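Local coordinates for protein PlaB phospholipase (PDB 6ZTH) that binds several NAD(+) molecules and, as a Legionella pneumophila phospholipase, probably hydrolyses phospholipids, at residues R107-L112 with A119-S124; H125-A130 with L292-V297; S179-D184 with M228-L233. One frame throughout, in Å; residues are numbered along the deposited sequence.

Interaction 1. Residues R107-L112 with A119-S124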
loop_
_atom_site.group_PDB
_atom_site.type_symbol
_atom_site.label_atom_id
_atom_site.label_comp_id
_atom_site.label_asym_id
_atom_site.label_seq_id
_atom_site.Cartn_x
_atom_site.Cartn_y
_atom_site.Cartn_z
ATOM N N ARG D 107 7.059 -24.456 22.450
ATOM C CA ARG D 107 7.556 -23.388 23.313
ATOM C C ARG D 107 6.467 -22.356 23.585
ATOM O O ARG D 107 6.357 -21.835 24.701
ATOM C CB ARG D 107 8.780 -22.727 22.681
ATOM C CG ARG D 107 10.004 -23.633 22.614
ATOM C CD ARG D 107 11.295 -22.829 22.641
ATOM N NE ARG D 107 11.406 -21.923 21.500
ATOM C CZ ARG D 107 11.182 -20.610 21.549
ATOM N NH1 ARG D 107 10.829 -20.024 22.686
ATOM N NH2 ARG D 107 11.311 -19.879 20.451
ATOM N N LYS D 108 5.652 -22.048 22.575
ATOM C CA LYS D 108 4.503 -21.176 22.796
ATOM C C LYS D 108 3.487 -21.838 23.718
ATOM O O LYS D 108 2.861 -21.167 24.547
ATOM C CB LYS D 108 3.865 -20.810 21.455
ATOM C CG LYS D 108 2.531 -20.083 21.557
ATOM C CD LYS D 108 2.697 -18.683 22.126
ATOM C CE LYS D 108 1.400 -17.894 22.027
ATOM N NZ LYS D 108 1.540 -16.524 22.586
ATOM N N TRP D 109 3.310 -23.155 23.590
ATOM C CA TRP D 109 2.360 -23.861 24.443
ATOM C C TRP D 109 2.782 -23.790 25.906
ATOM O O TRP D 109 1.969 -23.466 26.782
ATOM C CB TRP D 109 2.234 -25.314 23.983
ATOM C CG TRP D 109 1.459 -26.181 24.924
ATOM C CD1 TRP D 109 0.119 -26.128 25.173
ATOM C CD2 TRP D 109 1.977 -27.238 25.740
ATOM N NE1 TRP D 109 -0.229 -27.084 26.095
ATOM C CE2 TRP D 109 0.893 -27.780 26.459
ATOM C CE3 TRP D 109 3.253 -27.778 25.933
ATOM C CZ2 TRP D 109 1.045 -28.836 27.356
ATOM C CZ3 TRP D 109 3.401 -28.826 26.826
ATOM C CH2 TRP D 109 2.304 -29.343 27.526
HETATM N N MSE D 110 4.050 -24.085 26.191
HETATM C CA MSE D 110 4.563 -24.038 27.560
HETATM C C MSE D 110 4.372 -22.636 28.135
HETATM O O MSE D 110 4.116 -22.469 29.329
HETATM C CB MSE D 110 6.047 -24.425 27.621
HETATM C CG MSE D 110 6.483 -25.494 26.624
HETATM SE SE MSE D 110 8.389 -25.936 26.677
HETATM C CE MSE D 110 8.511 -26.680 28.470
ATOM N N ASP D 111 4.506 -21.627 27.268
ATOM C CA ASP D 111 4.368 -20.244 27.711
ATOM C C ASP D 111 2.915 -19.886 27.991
ATOM O O ASP D 111 2.643 -19.000 28.810
ATOM C CB ASP D 111 4.952 -19.300 26.659
ATOM C CG ASP D 111 5.181 -17.899 27.194
ATOM O OD1 ASP D 111 5.921 -17.757 28.188
ATOM O OD2 ASP D 111 4.621 -16.941 26.622
ATOM N N LEU D 112 1.972 -20.561 27.332
ATOM C CA LEU D 112 0.564 -20.239 27.519
ATOM C C LEU D 112 -0.023 -20.905 28.757
ATOM O O LEU D 112 -0.991 -20.389 29.329
ATOM C CB LEU D 112 -0.235 -20.656 26.284
ATOM C CG LEU D 112 -0.174 -19.712 25.083
ATOM C CD1 LEU D 112 -0.800 -20.370 23.862
ATOM C CD2 LEU D 112 -0.858 -18.391 25.398
ATOM N N ALA D 119 7.589 -27.038 36.986
ATOM C CA ALA D 119 7.513 -28.243 37.799
ATOM C C ALA D 119 6.159 -28.930 37.681
ATOM O O ALA D 119 6.033 -30.090 38.086
ATOM C CB ALA D 119 7.797 -27.910 39.265
ATOM N N LYS D 120 5.151 -28.243 37.137
ATOM C CA LYS D 120 3.823 -28.806 36.938
ATOM C C LYS D 120 3.487 -28.976 35.459
ATOM O O LYS D 120 2.310 -29.082 35.100
ATOM C CB LYS D 120 2.775 -27.931 37.626
ATOM C CG LYS D 120 2.823 -28.001 39.148
ATOM C CD LYS D 120 1.967 -26.919 39.786
ATOM C CE LYS D 120 2.078 -26.944 41.303
ATOM N NZ LYS D 120 0.863 -26.383 41.956
ATOM N N CYS D 121 4.500 -29.005 34.592
ATOM C CA CYS D 121 4.284 -29.228 33.165
ATOM C C CYS D 121 4.417 -30.713 32.850
ATOM O O CYS D 121 5.419 -31.330 33.230
ATOM C CB CYS D 121 5.286 -28.436 32.338
ATOM S SG CYS D 121 5.162 -28.715 30.559
ATOM N N PRO D 122 3.444 -31.323 32.164
ATOM C CA PRO D 122 3.531 -32.768 31.897
ATOM C C PRO D 122 4.622 -33.152 30.910
ATOM O O PRO D 122 4.814 -34.347 30.663
ATOM C CB PRO D 122 2.140 -33.106 31.340
ATOM C CG PRO D 122 1.658 -31.834 30.736
ATOM C CD PRO D 122 2.237 -30.718 31.568
ATOM N N LEU D 123 5.336 -32.187 30.339
ATOM C CA LEU D 123 6.414 -32.469 29.401
ATOM C C LEU D 123 7.707 -32.700 30.169
ATOM O O LEU D 123 8.086 -31.885 31.018
ATOM C CB LEU D 123 6.580 -31.318 28.412
ATOM C CG LEU D 123 7.607 -31.514 27.297
ATOM C CD1 LEU D 123 7.168 -30.770 26.043
ATOM C CD2 LEU D 123 8.990 -31.057 27.735
ATOM N N SER D 124 8.381 -33.813 29.871
ATOM C CA SER D 124 9.634 -34.159 30.525
ATOM C C SER D 124 10.856 -33.953 29.645
ATOM O O SER D 124 11.955 -33.771 30.179
ATOM C CB SER D 124 9.606 -35.621 30.993
ATOM O OG SER D 124 9.653 -36.511 29.891
#

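Interaction 2. Residues H125-A130 with L292-V297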
loop_
_atom_site.group_PDB
_atom_site.type_symbol
_atom_site.label_atom_id
_atom_site.label_comp_id
_atom_site.label_asym_id
_atom_site.label_seq_id
_atom_site.Cartn_x
_atom_site.Cartn_y
_atom_site.Cartn_z
ATOM N N HIS D 125 10.700 -33.981 28.325
ATOM C CA HIS D 125 11.797 -33.722 27.408
ATOM C C HIS D 125 11.276 -32.955 26.204
ATOM O O HIS D 125 10.146 -33.176 25.758
ATOM C CB HIS D 125 12.463 -35.018 26.930
ATOM C CG HIS D 125 13.047 -35.843 28.032
ATOM N ND1 HIS D 125 12.297 -36.731 28.772
ATOM C CD2 HIS D 125 14.310 -35.925 28.511
ATOM C CE1 HIS D 125 13.072 -37.321 29.665
ATOM N NE2 HIS D 125 14.299 -36.850 29.528
ATOM N N LEU D 126 12.106 -32.055 25.682
ATOM C CA LEU D 126 11.823 -31.338 24.445
ATOM C C LEU D 126 13.067 -31.403 23.572
ATOM O O LEU D 126 14.116 -30.866 23.944
ATOM C CB LEU D 126 11.425 -29.889 24.715
ATOM C CG LEU D 126 11.161 -29.017 23.484
ATOM C CD1 LEU D 126 10.144 -29.668 22.553
ATOM C CD2 LEU D 126 10.691 -27.626 23.898
ATOM N N ILE D 127 12.953 -32.062 22.421
ATOM C CA ILE D 127 14.061 -32.217 21.483
ATOM C C ILE D 127 13.632 -31.555 20.181
ATOM O O ILE D 127 12.890 -32.146 19.387
ATOM C CB ILE D 127 14.438 -33.686 21.263
ATOM C CG1 ILE D 127 14.722 -34.370 22.600
ATOM C CG2 ILE D 127 15.647 -33.790 20.340
ATOM C CD1 ILE D 127 14.804 -35.875 22.510
HETATM N N MSE D 128 14.095 -30.330 19.953
HETATM C CA MSE D 128 13.779 -29.599 18.728
HETATM C C MSE D 128 14.914 -29.778 17.721
HETATM O O MSE D 128 16.086 -29.624 18.064
HETATM C CB MSE D 128 13.546 -28.120 19.026
HETATM C CG MSE D 128 12.428 -27.850 20.030
HETATM SE SE MSE D 128 12.540 -26.080 20.857
HETATM C CE MSE D 128 14.263 -26.268 21.746
ATOM N N LEU D 129 14.562 -30.097 16.475
ATOM C CA LEU D 129 15.555 -30.508 15.487
ATOM C C LEU D 129 16.036 -29.335 14.632
ATOM O O LEU D 129 17.235 -29.041 14.593
ATOM C CB LEU D 129 14.973 -31.625 14.611
ATOM C CG LEU D 129 14.642 -32.930 15.342
ATOM C CD1 LEU D 129 14.530 -34.081 14.357
ATOM C CD2 LEU D 129 15.665 -33.266 16.422
ATOM N N ALA D 130 15.124 -28.655 13.942
ATOM C CA ALA D 130 15.483 -27.487 13.135
ATOM C C ALA D 130 14.539 -26.325 13.431
ATOM O O ALA D 130 13.977 -25.717 12.520
ATOM C CB ALA D 130 15.467 -27.835 11.650
ATOM N N LEU D 292 18.195 -40.448 20.932
ATOM C CA LEU D 292 18.142 -41.529 21.908
ATOM C C LEU D 292 18.906 -41.162 23.172
ATOM O O LEU D 292 18.514 -41.563 24.272
ATOM C CB LEU D 292 18.697 -42.813 21.301
ATOM C CG LEU D 292 18.418 -44.122 22.042
ATOM C CD1 LEU D 292 17.061 -44.130 22.716
ATOM C CD2 LEU D 292 18.521 -45.288 21.074
ATOM N N ARG D 293 19.993 -40.399 23.036
ATOM C CA ARG D 293 20.738 -39.964 24.212
ATOM C C ARG D 293 19.959 -38.915 24.999
ATOM O O ARG D 293 19.902 -38.977 26.233
ATOM C CB ARG D 293 22.110 -39.423 23.799
ATOM C CG ARG D 293 23.148 -40.505 23.473
ATOM C CD ARG D 293 23.990 -40.954 24.684
ATOM N NE ARG D 293 24.385 -39.863 25.572
ATOM C CZ ARG D 293 25.439 -39.892 26.386
ATOM N NH1 ARG D 293 26.230 -40.958 26.429
ATOM N NH2 ARG D 293 25.706 -38.848 27.158
ATOM N N CYS D 294 19.349 -37.948 24.307
ATOM C CA CYS D 294 18.553 -36.938 24.999
ATOM C C CYS D 294 17.427 -37.583 25.797
ATOM O O CYS D 294 17.211 -37.257 26.971
ATOM C CB CYS D 294 17.973 -35.933 24.001
ATOM S SG CYS D 294 19.173 -35.067 22.969
ATOM N N LEU D 295 16.688 -38.501 25.167
ATOM C CA LEU D 295 15.552 -39.134 25.827
ATOM C C LEU D 295 15.961 -39.900 27.077
ATOM O O LEU D 295 15.116 -40.137 27.949
ATOM C CB LEU D 295 14.843 -40.072 24.848
ATOM C CG LEU D 295 14.138 -39.387 23.675
ATOM C CD1 LEU D 295 13.837 -40.383 22.562
ATOM C CD2 LEU D 295 12.862 -38.700 24.145
ATOM N N GLN D 296 17.230 -40.290 27.187
ATOM C CA GLN D 296 17.723 -41.023 28.344
ATOM C C GLN D 296 18.156 -40.114 29.486
ATOM O O GLN D 296 18.473 -40.616 30.570
ATOM C CB GLN D 296 18.899 -41.919 27.936
ATOM C CG GLN D 296 18.530 -43.031 26.965
ATOM C CD GLN D 296 19.732 -43.583 26.215
ATOM O OE1 GLN D 296 20.788 -42.952 26.158
ATOM N NE2 GLN D 296 19.573 -44.767 25.636
ATOM N N VAL D 297 18.178 -38.795 29.275
ATOM C CA VAL D 297 18.573 -37.876 30.335
ATOM C C VAL D 297 17.585 -37.977 31.486
ATOM O O VAL D 297 16.365 -37.910 31.288
ATOM C CB VAL D 297 18.658 -36.443 29.790
ATOM C CG1 VAL D 297 18.755 -35.441 30.931
ATOM C CG2 VAL D 297 19.844 -36.305 28.842
#

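Interaction 3. Residues S179-D184 with M228-L233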
loop_
_atom_site.group_PDB
_atom_site.type_symbol
_atom_site.label_atom_id
_atom_site.label_comp_id
_atom_site.label_asym_id
_atom_site.label_seq_id
_atom_site.Cartn_x
_atom_site.Cartn_y
_atom_site.Cartn_z
ATOM N N SER D 179 10.175 -13.714 26.728
ATOM C CA SER D 179 9.614 -14.336 27.921
ATOM C C SER D 179 10.413 -15.563 28.336
ATOM O O SER D 179 10.445 -15.909 29.523
ATOM C CB SER D 179 8.153 -14.714 27.678
ATOM O OG SER D 179 7.745 -15.750 28.552
ATOM N N TRP D 180 11.065 -16.229 27.382
ATOM C CA TRP D 180 11.878 -17.401 27.688
ATOM C C TRP D 180 13.175 -17.051 28.402
ATOM O O TRP D 180 13.918 -17.968 28.772
ATOM C CB TRP D 180 12.185 -18.171 26.401
ATOM C CG TRP D 180 11.094 -19.120 26.032
ATOM C CD1 TRP D 180 9.951 -18.829 25.346
ATOM C CD2 TRP D 180 11.028 -20.515 26.348
ATOM N NE1 TRP D 180 9.181 -19.957 25.208
ATOM C CE2 TRP D 180 9.820 -21.005 25.816
ATOM C CE3 TRP D 180 11.876 -21.396 27.023
ATOM C CZ2 TRP D 180 9.440 -22.337 25.939
ATOM C CZ3 TRP D 180 11.497 -22.719 27.142
ATOM C CH2 TRP D 180 10.289 -23.175 26.605
ATOM N N LEU D 181 13.461 -15.763 28.607
ATOM C CA LEU D 181 14.663 -15.378 29.339
ATOM C C LEU D 181 14.616 -15.851 30.784
ATOM O O LEU D 181 15.657 -16.181 31.364
ATOM C CB LEU D 181 14.836 -13.859 29.298
ATOM C CG LEU D 181 15.824 -13.318 28.267
ATOM C CD1 LEU D 181 15.176 -13.243 26.896
ATOM C CD2 LEU D 181 16.338 -11.951 28.690
ATOM N N ASP D 182 13.430 -15.891 31.382
ATOM C CA ASP D 182 13.275 -16.229 32.789
ATOM C C ASP D 182 13.014 -17.712 33.019
ATOM O O ASP D 182 12.760 -18.111 34.160
ATOM C CB ASP D 182 12.141 -15.400 33.395
ATOM C CG ASP D 182 12.103 -13.985 32.851
ATOM O OD1 ASP D 182 13.152 -13.307 32.882
ATOM O OD2 ASP D 182 11.027 -13.552 32.386
ATOM N N TYR D 183 13.072 -18.530 31.974
ATOM C CA TYR D 183 12.862 -19.959 32.131
ATOM C C TYR D 183 14.104 -20.621 32.716
ATOM O O TYR D 183 15.229 -20.136 32.560
ATOM C CB TYR D 183 12.528 -20.614 30.793
ATOM C CG TYR D 183 11.102 -20.423 30.327
ATOM C CD1 TYR D 183 10.483 -19.184 30.400
ATOM C CD2 TYR D 183 10.379 -21.486 29.802
ATOM C CE1 TYR D 183 9.185 -19.008 29.962
ATOM C CE2 TYR D 183 9.084 -21.320 29.358
ATOM C CZ TYR D 183 8.489 -20.081 29.444
ATOM O OH TYR D 183 7.196 -19.915 29.006
ATOM N N ASP D 184 13.885 -21.747 33.397
ATOM C CA ASP D 184 14.961 -22.604 33.897
ATOM C C ASP D 184 14.453 -24.038 33.739
ATOM O O ASP D 184 13.980 -24.664 34.693
ATOM C CB ASP D 184 15.335 -22.282 35.340
ATOM C CG ASP D 184 16.686 -22.857 35.731
ATOM O OD1 ASP D 184 17.305 -23.548 34.896
ATOM O OD2 ASP D 184 17.127 -22.619 36.875
HETATM N N MSE D 228 18.958 -21.721 21.690
HETATM C CA MSE D 228 18.240 -21.049 22.763
HETATM C C MSE D 228 19.174 -20.483 23.828
HETATM O O MSE D 228 18.713 -19.933 24.828
HETATM C CB MSE D 228 17.245 -22.011 23.421
HETATM C CG MSE D 228 16.127 -22.478 22.505
HETATM SE SE MSE D 228 14.973 -21.029 21.883
HETATM C CE MSE D 228 13.874 -20.807 23.474
ATOM N N ASN D 229 20.482 -20.625 23.627
ATOM C CA ASN D 229 21.459 -19.895 24.436
ATOM C C ASN D 229 21.693 -18.570 23.724
ATOM O O ASN D 229 22.588 -18.436 22.893
ATOM C CB ASN D 229 22.756 -20.674 24.606
ATOM C CG ASN D 229 22.523 -22.117 24.985
ATOM O OD1 ASN D 229 22.345 -22.445 26.157
ATOM N ND2 ASN D 229 22.534 -22.994 23.990
ATOM N N TYR D 230 20.856 -17.585 24.035
ATOM C CA TYR D 230 20.954 -16.252 23.462
ATOM C C TYR D 230 20.816 -15.231 24.581
ATOM O O TYR D 230 20.383 -15.547 25.693
ATOM C CB TYR D 230 19.886 -16.017 22.390
ATOM C CG TYR D 230 18.473 -16.237 22.880
ATOM C CD1 TYR D 230 17.934 -17.514 22.950
ATOM C CD2 TYR D 230 17.680 -15.168 23.274
ATOM C CE1 TYR D 230 16.642 -17.721 23.399
ATOM C CE2 TYR D 230 16.389 -15.366 23.724
ATOM C CZ TYR D 230 15.875 -16.643 23.785
ATOM O OH TYR D 230 14.590 -16.837 24.234
ATOM N N SER D 231 21.180 -13.992 24.274
ATOM C CA SER D 231 21.119 -12.903 25.231
ATOM C C SER D 231 20.229 -11.792 24.696
ATOM O O SER D 231 20.166 -11.545 23.488
ATOM C CB SER D 231 22.514 -12.342 25.524
ATOM O OG SER D 231 23.302 -13.292 26.216
ATOM N N LEU D 232 19.524 -11.138 25.612
ATOM C CA LEU D 232 18.812 -9.899 25.331
ATOM C C LEU D 232 19.703 -8.750 25.776
ATOM O O LEU D 232 20.242 -8.773 26.888
ATOM C CB LEU D 232 17.467 -9.867 26.053
ATOM C CG LEU D 232 16.592 -8.611 26.026
ATOM C CD1 LEU D 232 17.149 -7.501 26.906
ATOM C CD2 LEU D 232 16.382 -8.099 24.605
ATOM N N LEU D 233 19.846 -7.744 24.919
ATOM C CA LEU D 233 20.730 -6.613 25.177
ATOM C C LEU D 233 19.929 -5.322 25.114
ATOM O O LEU D 233 19.300 -5.029 24.092
ATOM C CB LEU D 233 21.877 -6.583 24.166
ATOM C CG LEU D 233 23.055 -5.704 24.579
ATOM C CD1 LEU D 233 24.352 -6.284 24.051
ATOM C CD2 LEU D 233 22.867 -4.278 24.092
#

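Interaction 1. Residues R107-L112 with A119-S124
W109 and P122 meet from opposite directions: the benzo end of the indole runs out from helix 102-113 against the pyrrolidine ring, with W109 CH2 and P122 CG 4.1 Å apart and the proline carbon near the indole plane, at its edge. L123 reaches the same edge with CD1, 4.3 Å from W109 CZ3. C121 comes in obliquely. Its SG is 4.1 Å from W109 CZ3 and 5.0 Å from the centroid of the six-membered ring, 51° off the normal, a sulfur-aromatic contact. With CG anti to the backbone N (chi1 170°), the indole extends away from the helix and turns its far corner to the incoming chain. Next to it, selenomethionine M110 brings only its terminal CE close, 4.4 Å from C121 SG and 4.5 Å from L123 CD2. The C121 sulfur is also held within its own turn, where L123 N-H points at SG over 3.5 Å and nearly straight, at 162°. This is the helix-to-strand return of the beta-alpha-beta unit formed by strand 94-98, helix 102-113 and strand 123-128, the two strands being parallel neighbours in the central sheet. The polar edge of the indole is engaged too, NE1 bonding to D77 OD1, while the rings of F76 and F114 meet W109 edge-to-face. No hydrogen bond joins the two segments, so their cohesion comes from dispersion and sulfur-aromatic contact, with the D77 bond helping to fix how the indole is rotated.

Interaction 2. Residues H125-A130 with L292-V297
H125 and I127, alternate residues on one face of strand 123-128, meet the C-terminal end of helix 286-295 in the layered alpha/beta architecture of the central parallel sheet, whose strand order 2-1-3-4-5-6 matches the core of alpha/beta hydrolases. I127 pushes its CD1 into the helix surface, 3.5 Å from C294 CB and 3.8 Å from L295 CG. The isoleucine and leucine side chains cross at about a right angle, and the extended branch of I127 (chi2 167°) delivers the methyl between the two helix residues. H125 instead meets backbone carbonyls. L295 O sits over one face of the imidazole, 3.7 Å from NE2, and C294 O approaches CD2 obliquely at 3.5 Å. The true hydrogen bond belongs to V297, just past the helix, whose O accepts NE2-H.

Further out, V297 is positioned by a turn in which its own N bonds to C294 O at 2.9 Å, while its side chain rests on Y191 of strand 191-197 and on Y303 and L306 of helix 300-320. The histidine is set from both ends of its ring, because ND1 lies 2.9 Å from OG of S124, the preceding residue. Since NE2 donates, ND1 probably accepts from that hydroxyl. The strand itself is fixed between its neighbours by backbone bonds, H125 and I127 with C96 on one side, L126 with Y191 and M128 with F193 on the other. The V297 carbonyl, in the chain that follows the helix, thus has a buried donor from the sheet: NE2 of H125 reaches V297 O over 2.9 Å, nearly straight at 168° and only 1° from the imidazole plane.

Interaction 3. Residues S179-D184 with M228-L233
The backbones of W180 and M228 stay well apart, their CA atoms 8.8 Å from each other, and L181 and L232 come only slightly nearer, at 8.0 Å, so side chains alone bridge the loop after helix 171-179 and the start of strand 231-238. Selenomethionine M228, bent at chi2 and chi3, curls its CE toward the indole of W180. The methyl stands 3.9 Å above the ring plane, displaced toward the rim, and 4.1 Å from W180 CD2. Y183, from the same loop as W180, lies on the opposite side of the indole, with its CE2 3.3 Å from that plane. Y230 brings its OH to the root of the tryptophan side chain, 3.5 Å from W180 CB. A first torsion of 56°, with CG between the backbone N and the carbonyl carbon, turns the tyrosine ring toward W180 and L181, and the hydroxyl is bonded to N177 O in the last turn of helix 171-179. L181 splays its two methyls. CD1 meets Y230 CE2 obliquely at 4.0 Å, and CD2 presses on L232 CB at 3.5 Å, the two leucines crossing at about a right angle. Strand 231-238 belongs to the mixed sheet, pairing with strands 245-252 and 451-463, so this contact joins the loop region of the parallel-sheet domain to that second sheet. The two segments share no hydrogen bond. The contact between them is mainly apolar, and the Y230 hydroxyl at its margin is tied to a main-chain carbonyl, while R107 makes a cation-pi contact with W180 that probably adds an electrostatic hold on the indole.

Strand 123-128 serves interactions 1 and 2, whose centres lie 15 Å apart, with M110 SE packing 4.0 Å from L126 CD2 and R107 CD 3.9 Å from M128 SE. Helix 102-113 also ties interaction 1 to interaction 3, about 16 Å away between centres: D111 OD1 probably accepts hydrogen bonds from Y183 OH at 2.6 Å and S179 OG at 2.7 Å. Interaction 3 is nested within the long loop closed by interaction 2 and meets it through M128 CE and M228 CG, 4.3 Å apart. All three contacts lie away from the observed NAD(+) sites, connecting the parallel-sheet core with its helices and the mixed sheet.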